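Local coordinates for glycosyl hydrolases family 2, sugar binding domain protein (Bacteroides uniformis str. 3978 T3 ii, PDB 6D1P) that probably hydrolyses O-glycosidic bonds as a gut bacterial beta-glucuronidase of glycoside hydrolase family 2, at residues Leu31-Met42 and Pro62-Phe73. Sequence-based numbering, arbitrary orientation.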
ATOM      1  N   LEU A  31      20.742  -1.569 -17.843  1.00 30.74           N
ATOM      2  CA  LEU A  31      20.234  -0.308 -17.323  1.00 27.75           C
ATOM      3  C   LEU A  31      19.920  -0.512 -15.849  1.00 30.58           C
ATOM      4  O   LEU A  31      18.826  -0.925 -15.481  1.00 30.71           O
ATOM      5  CB  LEU A  31      18.997   0.117 -18.102  1.00 27.02           C
ATOM      6  CG  LEU A  31      19.167   0.077 -19.623  1.00 30.97           C
ATOM      7  CD1 LEU A  31      17.878   0.401 -20.305  1.00 29.21           C
ATOM      8  CD2 LEU A  31      20.249   1.058 -20.063  1.00 36.27           C
ATOM      9  N   THR A  32      20.886  -0.229 -14.982  1.00 30.25           N
ATOM     10  CA  THR A  32      20.622  -0.353 -13.556  1.00 31.44           C
ATOM     11  C   THR A  32      20.444   0.984 -12.836  1.00 34.49           C
ATOM     12  O   THR A  32      19.781   1.014 -11.793  1.00 36.14           O
ATOM     13  CB  THR A  32      21.736  -1.163 -12.870  1.00 33.53           C
ATOM     14  OG1 THR A  32      22.956  -0.415 -12.829  1.00 37.39           O
ATOM     15  CG2 THR A  32      21.989  -2.476 -13.614  1.00 29.01           C
ATOM     16  N   GLU A  33      20.963   2.093 -13.365  1.00 35.06           N
ATOM     17  CA  GLU A  33      21.047   3.331 -12.595  1.00 37.05           C
ATOM     18  C   GLU A  33      19.985   4.353 -12.997  1.00 32.23           C
ATOM     19  O   GLU A  33      19.501   4.374 -14.130  1.00 31.64           O
ATOM     20  CB  GLU A  33      22.422   3.987 -12.742  1.00 36.29           C
ATOM     21  CG  GLU A  33      23.589   3.056 -12.685  1.00 39.74           C
ATOM     22  CD  GLU A  33      23.760   2.476 -11.324  1.00 45.86           C
ATOM     23  OE1 GLU A  33      23.702   3.258 -10.354  1.00 50.57           O
ATOM     24  OE2 GLU A  33      23.943   1.237 -11.223  1.00 54.70           O
ATOM     25  N   HIS A  34      19.639   5.209 -12.033  1.00 37.41           N
ATOM     26  CA  HIS A  34      18.913   6.456 -12.270  1.00 32.93           C
ATOM     27  C   HIS A  34      17.486   6.205 -12.730  1.00 33.05           C
ATOM     28  O   HIS A  34      16.978   6.879 -13.628  1.00 32.93           O
ATOM     29  CB  HIS A  34      19.661   7.340 -13.271  1.00 40.87           C
ATOM     30  CG  HIS A  34      21.123   7.465 -12.974  1.00 40.71           C
ATOM     31  ND1 HIS A  34      22.100   7.017 -13.838  1.00 40.65           N
ATOM     32  CD2 HIS A  34      21.773   7.955 -11.891  1.00 40.75           C
ATOM     33  CE1 HIS A  34      23.289   7.238 -13.305  1.00 42.68           C
ATOM     34  NE2 HIS A  34      23.118   7.804 -12.122  1.00 42.80           N
ATOM     35  N   TRP A  35      16.826   5.244 -12.105  1.00 31.41           N
ATOM     36  CA  TRP A  35      15.411   5.029 -12.345  1.00 27.15           C
ATOM     37  C   TRP A  35      14.603   5.659 -11.219  1.00 28.12           C
ATOM     38  O   TRP A  35      15.062   5.772 -10.084  1.00 27.24           O
ATOM     39  CB  TRP A  35      15.079   3.544 -12.424  1.00 27.25           C
ATOM     40  CG  TRP A  35      15.552   2.821 -13.629  1.00 27.77           C
ATOM     41  CD1 TRP A  35      16.757   2.182 -13.795  1.00 28.21           C
ATOM     42  CD2 TRP A  35      14.808   2.597 -14.833  1.00 26.45           C
ATOM     43  NE1 TRP A  35      16.801   1.578 -15.035  1.00 28.64           N
ATOM     44  CE2 TRP A  35      15.620   1.825 -15.690  1.00 25.38           C
ATOM     45  CE3 TRP A  35      13.536   2.977 -15.267  1.00 28.59           C
ATOM     46  CZ2 TRP A  35      15.205   1.432 -16.949  1.00 23.78           C
ATOM     47  CZ3 TRP A  35      13.123   2.576 -16.528  1.00 31.57           C
ATOM     48  CH2 TRP A  35      13.959   1.807 -17.352  1.00 24.45           C
ATOM     49  N   GLU A  36      13.390   6.065 -11.543  1.00 28.40           N
ATOM     50  CA  GLU A  36      12.427   6.437 -10.529  1.00 30.23           C
ATOM     51  C   GLU A  36      11.294   5.421 -10.523  1.00 29.45           C
ATOM     52  O   GLU A  36      10.912   4.882 -11.568  1.00 23.34           O
ATOM     53  CB  GLU A  36      11.887   7.839 -10.773  1.00 27.79           C
ATOM     54  CG  GLU A  36      12.867   8.934 -10.410  1.00 32.66           C
ATOM     55  CD  GLU A  36      12.268  10.336 -10.566  1.00 36.01           C
ATOM     56  OE1 GLU A  36      11.565  10.583 -11.565  1.00 31.45           O
ATOM     57  OE2 GLU A  36      12.492  11.184  -9.670  1.00 49.38           O
ATOM     58  N   PHE A  37      10.753   5.171  -9.336  1.00 29.45           N
ATOM     59  CA  PHE A  37       9.708   4.174  -9.180  1.00 26.41           C
ATOM     60  C   PHE A  37       8.638   4.685  -8.219  1.00 25.13           C
ATOM     61  O   PHE A  37       8.956   5.369  -7.246  1.00 23.39           O
ATOM     62  CB  PHE A  37      10.302   2.848  -8.683  1.00 24.18           C
ATOM     63  CG  PHE A  37       9.296   1.954  -8.067  1.00 24.46           C
ATOM     64  CD1 PHE A  37       8.423   1.223  -8.868  1.00 24.04           C
ATOM     65  CD2 PHE A  37       9.179   1.877  -6.688  1.00 22.35           C
ATOM     66  CE1 PHE A  37       7.446   0.423  -8.301  1.00 23.77           C
ATOM     67  CE2 PHE A  37       8.216   1.068  -6.114  1.00 25.79           C
ATOM     68  CZ  PHE A  37       7.350   0.334  -6.923  1.00 23.30           C
ATOM     69  N   ILE A  38       7.369   4.359  -8.489  1.00 24.81           N
ATOM     70  CA  ILE A  38       6.284   4.648  -7.553  1.00 25.68           C
ATOM     71  C   ILE A  38       5.340   3.457  -7.535  1.00 21.63           C
ATOM     72  O   ILE A  38       5.032   2.890  -8.584  1.00 24.68           O
ATOM     73  CB  ILE A  38       5.533   5.963  -7.903  1.00 22.69           C
ATOM     74  CG1 ILE A  38       4.572   6.342  -6.791  1.00 22.46           C
ATOM     75  CG2 ILE A  38       4.734   5.856  -9.191  1.00 20.31           C
ATOM     76  CD1 ILE A  38       3.935   7.703  -7.006  1.00 27.11           C
ATOM     77  N   ARG A  39       4.869   3.081  -6.351  1.00 21.82           N
ATOM     78  CA  ARG A  39       4.070   1.862  -6.209  1.00 25.47           C
ATOM     79  C   ARG A  39       2.561   2.149  -6.267  1.00 22.81           C
ATOM     80  O   ARG A  39       1.796   1.914  -5.331  1.00 23.06           O
ATOM     81  CB  ARG A  39       4.449   1.133  -4.927  1.00 26.99           C
ATOM     82  CG  ARG A  39       3.894  -0.269  -4.914  1.00 26.58           C
ATOM     83  CD  ARG A  39       4.462  -1.073  -3.803  1.00 28.65           C
ATOM     84  NE  ARG A  39       3.715  -0.890  -2.558  1.00 27.68           N
ATOM     85  CZ  ARG A  39       3.914  -1.656  -1.486  1.00 36.77           C
ATOM     86  NH1 ARG A  39       4.822  -2.655  -1.532  1.00 25.82           N
ATOM     87  NH2 ARG A  39       3.201  -1.450  -0.384  1.00 31.70           N
ATOM     88  N   GLN A  40       2.135   2.633  -7.427  1.00 20.29           N
ATOM     89  CA  GLN A  40       0.732   2.915  -7.699  1.00 23.23           C
ATOM     90  C   GLN A  40       0.604   3.233  -9.176  1.00 21.90           C
ATOM     91  O   GLN A  40       1.599   3.440  -9.875  1.00 22.27           O
ATOM     92  CB  GLN A  40       0.191   4.066  -6.858  1.00 21.60           C
ATOM     93  CG  GLN A  40       0.859   5.411  -7.131  1.00 25.60           C
ATOM     94  CD  GLN A  40       0.196   6.528  -6.339  1.00 24.03           C
ATOM     95  OE1 GLN A  40       0.516   6.755  -5.172  1.00 28.67           O
ATOM     96  NE2 GLN A  40      -0.752   7.203  -6.956  1.00 23.16           N
ATOM     97  N   ASP A  41      -0.630   3.219  -9.650  1.00 19.41           N
ATOM     98  CA  ASP A  41      -0.893   3.619 -11.014  1.00 20.38           C
ATOM     99  C   ASP A  41      -0.852   5.134 -11.079  1.00 23.11           C
ATOM    100  O   ASP A  41      -1.083   5.819 -10.081  1.00 22.16           O
ATOM    101  CB  ASP A  41      -2.258   3.109 -11.472  1.00 18.99           C
ATOM    102  CG  ASP A  41      -2.307   2.782 -12.971  1.00 24.44           C
ATOM    103  OD1 ASP A  41      -1.259   2.794 -13.659  1.00 27.07           O
ATOM    104  OD2 ASP A  41      -3.419   2.514 -13.471  1.00 30.02           O
ATOM    105  N   MET A  42      -0.558   5.658 -12.257  1.00 21.84           N
ATOM    106  CA  MET A  42      -0.660   7.089 -12.458  1.00 23.12           C
ATOM    107  C   MET A  42      -1.870   7.380 -13.334  1.00 25.81           C
ATOM    108  O   MET A  42      -2.470   6.476 -13.917  1.00 25.39           O
ATOM    109  CB  MET A  42       0.639   7.630 -13.048  1.00 20.43           C
ATOM    110  CG  MET A  42       1.797   7.401 -12.095  1.00 23.66           C
ATOM    111  SD  MET A  42       1.628   8.410 -10.595  1.00 28.94           S
ATOM    112  CE  MET A  42       2.049  10.033 -11.265  1.00 21.14           C
ATOM    113  N   PRO A  62       2.228  12.769  -6.684  1.00 29.82           N
ATOM    114  CA  PRO A  62       2.867  11.978  -5.621  1.00 28.00           C
ATOM    115  C   PRO A  62       4.389  11.903  -5.753  1.00 27.54           C
ATOM    116  O   PRO A  62       4.927  12.207  -6.824  1.00 29.09           O
ATOM    117  CB  PRO A  62       2.232  10.588  -5.789  1.00 28.41           C
ATOM    118  CG  PRO A  62       1.738  10.557  -7.215  1.00 25.58           C
ATOM    119  CD  PRO A  62       1.337  11.951  -7.528  1.00 30.33           C
ATOM    120  N   LEU A  63       5.058  11.510  -4.668  1.00 23.51           N
ATOM    121  CA  LEU A  63       6.509  11.440  -4.623  1.00 23.40           C
ATOM    122  C   LEU A  63       6.976  10.100  -5.166  1.00 27.36           C
ATOM    123  O   LEU A  63       6.353   9.068  -4.897  1.00 28.63           O
ATOM    124  CB  LEU A  63       7.009  11.608  -3.191  1.00 21.79           C
ATOM    125  CG  LEU A  63       6.514  12.826  -2.413  1.00 29.59           C
ATOM    126  CD1 LEU A  63       7.182  12.925  -1.050  1.00 24.54           C
ATOM    127  CD2 LEU A  63       6.750  14.093  -3.225  1.00 30.01           C
ATOM    128  N   TRP A  64       8.079  10.121  -5.918  1.00 24.48           N
ATOM    129  CA  TRP A  64       8.705   8.923  -6.461  1.00 26.76           C
ATOM    130  C   TRP A  64       9.990   8.589  -5.707  1.00 30.01           C
ATOM    131  O   TRP A  64      10.596   9.428  -5.032  1.00 27.97           O
ATOM    132  CB  TRP A  64       9.034   9.083  -7.951  1.00 24.44           C
ATOM    133  CG  TRP A  64       7.855   9.260  -8.865  1.00 25.99           C
ATOM    134  CD1 TRP A  64       6.897  10.252  -8.804  1.00 27.00           C
ATOM    135  CD2 TRP A  64       7.531   8.461 -10.015  1.00 23.06           C
ATOM    136  NE1 TRP A  64       5.991  10.093  -9.830  1.00 28.23           N
ATOM    137  CE2 TRP A  64       6.357   9.006 -10.586  1.00 24.93           C
ATOM    138  CE3 TRP A  64       8.108   7.333 -10.605  1.00 24.59           C
ATOM    139  CZ2 TRP A  64       5.761   8.466 -11.730  1.00 25.81           C
ATOM    140  CZ3 TRP A  64       7.512   6.793 -11.739  1.00 26.37           C
ATOM    141  CH2 TRP A  64       6.344   7.362 -12.287  1.00 25.93           C
ATOM    142  N   GLN A  65      10.418   7.345  -5.854  1.00 30.48           N
ATOM    143  CA  GLN A  65      11.624   6.852  -5.211  1.00 30.91           C
ATOM    144  C   GLN A  65      12.731   6.780  -6.240  1.00 28.88           C
ATOM    145  O   GLN A  65      12.483   6.428  -7.396  1.00 32.42           O
ATOM    146  CB  GLN A  65      11.410   5.459  -4.614  1.00 28.08           C
ATOM    147  CG  GLN A  65      10.236   5.348  -3.662  1.00 31.59           C
ATOM    148  CD  GLN A  65       9.815   3.908  -3.444  1.00 33.11           C
ATOM    149  OE1 GLN A  65      10.656   3.013  -3.354  1.00 33.20           O
ATOM    150  NE2 GLN A  65       8.504   3.675  -3.381  1.00 33.50           N
ATOM    151  N   LYS A  66      13.947   7.102  -5.820  1.00 29.59           N
ATOM    152  CA  LYS A  66      15.111   6.742  -6.621  1.00 34.69           C
ATOM    153  C   LYS A  66      15.481   5.316  -6.277  1.00 26.56           C
ATOM    154  O   LYS A  66      15.687   4.993  -5.106  1.00 24.41           O
ATOM    155  CB  LYS A  66      16.280   7.689  -6.371  1.00 33.40           C
ATOM    156  CG  LYS A  66      15.903   9.137  -6.650  1.00 37.41           C
ATOM    157  CD  LYS A  66      17.130   9.999  -6.882  1.00 46.96           C
ATOM    158  CE  LYS A  66      16.727  11.402  -7.330  1.00 49.64           C
ATOM    159  NZ  LYS A  66      15.798  11.330  -8.498  1.00 57.30           N
ATOM    160  N   VAL A  67      15.521   4.455  -7.286  1.00 26.39           N
ATOM    161  CA  VAL A  67      15.851   3.055  -7.086  1.00 33.12           C
ATOM    162  C   VAL A  67      16.939   2.657  -8.068  1.00 32.30           C
ATOM    163  O   VAL A  67      17.165   3.312  -9.091  1.00 30.78           O
ATOM    164  CB  VAL A  67      14.625   2.128  -7.260  1.00 31.09           C
ATOM    165  CG1 VAL A  67      13.546   2.479  -6.242  1.00 28.73           C
ATOM    166  CG2 VAL A  67      14.089   2.250  -8.671  1.00 25.52           C
ATOM    167  N   THR A  68      17.598   1.551  -7.740  1.00 30.50           N
ATOM    168  CA  THR A  68      18.557   0.884  -8.608  1.00 30.13           C
ATOM    169  C   THR A  68      17.992  -0.481  -8.999  1.00 30.77           C
ATOM    170  O   THR A  68      17.536  -1.239  -8.133  1.00 32.23           O
ATOM    171  CB  THR A  68      19.907   0.759  -7.891  1.00 31.08           C
ATOM    172  OG1 THR A  68      20.530   2.052  -7.840  1.00 34.72           O
ATOM    173  CG2 THR A  68      20.849  -0.247  -8.580  1.00 29.55           C
ATOM    174  N   LEU A  69      17.978  -0.775 -10.319  1.00 28.69           N
ATOM    175  CA  LEU A  69      17.530  -2.072 -10.833  1.00 30.40           C
ATOM    176  C   LEU A  69      18.608  -3.139 -10.651  1.00 30.27           C
ATOM    177  O   LEU A  69      19.803  -2.833 -10.650  1.00 30.82           O
ATOM    178  CB  LEU A  69      17.160  -1.982 -12.316  1.00 27.30           C
ATOM    179  CG  LEU A  69      16.038  -0.980 -12.640  1.00 29.76           C
ATOM    180  CD1 LEU A  69      15.389  -1.256 -13.980  1.00 24.77           C
ATOM    181  CD2 LEU A  69      14.995  -0.956 -11.537  1.00 26.99           C
ATOM    182  N   PRO A  70      18.210  -4.415 -10.500  1.00 33.17           N
ATOM    183  CA  PRO A  70      16.819  -4.889 -10.469  1.00 28.51           C
ATOM    184  C   PRO A  70      16.079  -4.496  -9.194  1.00 27.55           C
ATOM    185  O   PRO A  70      16.689  -4.261  -8.153  1.00 26.65           O
ATOM    186  CB  PRO A  70      16.960  -6.406 -10.559  1.00 26.79           C
ATOM    187  CG  PRO A  70      18.295  -6.694 -10.005  1.00 31.55           C
ATOM    188  CD  PRO A  70      19.169  -5.529 -10.395  1.00 33.00           C
ATOM    189  N   HIS A  71      14.755  -4.451  -9.289  1.00 26.78           N
ATOM    190  CA  HIS A  71      13.919  -3.911  -8.234  1.00 24.21           C
ATOM    191  C   HIS A  71      12.625  -4.705  -8.145  1.00 26.47           C
ATOM    192  O   HIS A  71      12.086  -5.175  -9.156  1.00 24.25           O
ATOM    193  CB  HIS A  71      13.626  -2.441  -8.491  1.00 23.13           C
ATOM    194  CG  HIS A  71      12.608  -1.873  -7.565  1.00 26.99           C
ATOM    195  ND1 HIS A  71      11.267  -1.813  -7.884  1.00 23.69           N
ATOM    196  CD2 HIS A  71      12.728  -1.370  -6.313  1.00 25.88           C
ATOM    197  CE1 HIS A  71      10.608  -1.277  -6.872  1.00 25.49           C
ATOM    198  NE2 HIS A  71      11.471  -1.002  -5.908  1.00 27.18           N
ATOM    199  N   CYS A  72      12.108  -4.830  -6.925  1.00 25.31           N
ATOM    200  CA  CYS A  72      10.932  -5.654  -6.702  1.00 24.84           C
ATOM    201  C   CYS A  72       9.945  -4.937  -5.788  1.00 24.47           C
ATOM    202  O   CYS A  72      10.344  -4.391  -4.756  1.00 21.23           O
ATOM    203  CB  CYS A  72      11.349  -7.005  -6.104  1.00 23.16           C
ATOM    204  SG  CYS A  72       9.980  -8.075  -5.683  1.00 23.35           S
ATOM    205  N   PHE A  73       8.654  -4.961  -6.170  1.00 23.07           N
ATOM    206  CA  PHE A  73       7.601  -4.356  -5.352  1.00 22.32           C
ATOM    207  C   PHE A  73       7.621  -4.878  -3.920  1.00 24.17           C
ATOM    208  O   PHE A  73       7.168  -4.194  -3.001  1.00 19.88           O
ATOM    209  CB  PHE A  73       6.199  -4.654  -5.915  1.00 24.53           C
ATOM    210  CG  PHE A  73       5.899  -4.038  -7.262  1.00 21.08           C
ATOM    211  CD1 PHE A  73       6.853  -3.321  -7.967  1.00 21.63           C
ATOM    212  CD2 PHE A  73       4.639  -4.196  -7.818  1.00 19.61           C
ATOM    213  CE1 PHE A  73       6.557  -2.770  -9.197  1.00 21.29           C
ATOM    214  CE2 PHE A  73       4.325  -3.654  -9.044  1.00 20.25           C
ATOM    215  CZ  PHE A  73       5.284  -2.942  -9.745  1.00 22.14           C
TER
HETATM  216  O   HOH W   1      12.367  10.885  -6.967  1.00 54.59           O
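Over one face of the Trp-35 indole sits CD1 of Leu-69, 3.5 Å from the centroid of the five-membered ring in a CH-pi contact, while the carbonyl carbons of Leu-31 and Thr-32 lie in plane at the ring's edge. The indole NE1 also donates to Leu-31 O (3.3 Å), reaching that oxygen from above its carbonyl plane. With the indole replaced by an alanine, Leu-69 CD1 is likely to lose the face it rests on and Leu-31 O this donor. His-71 turns the edge of its ring to the face of Phe-37, with CE1 over the centre, and its ND1 is held by Tyr-92 OH. The amide of Gln-65 runs alongside Phe-37, OE1 at the ring edge and the two planes nearly perpendicular; Phe-73 CE1 meets Phe-37 CE1 obliquely at 3.4 Å. Ile-38 CG1 stands anti to the backbone N (chi1 -171°), which sets CG2 over the Trp-64 six-membered ring, 3.6 Å from its centroid; Glu-36 C and Phe-37 N lie in plane at that indole's edge. Trp-35, Phe-37, Gln-65 and Val-67 project from one face of the antiparallel pair 35-38/65-67, Glu-36 and Lys-66 from the other; 65-67 is an outermost strand of a six-stranded sheet in the sugar-binding domain. Phe-37 and Gln-65 exchange two backbone hydrogen bonds, and Val-67 N donates to Trp-35 O. OE2 of Glu-36 forms a salt bridge with NZ of Lys-66 (3.5 Å) and accepts from a water that also donates to Trp-64 O; OE1 pairs with Arg-93. NH1 of Arg-39, which also pairs with Asp-77, donates to Phe-73 O (3.2 Å) in a bent bond, the oxygen near the guanidinium plane.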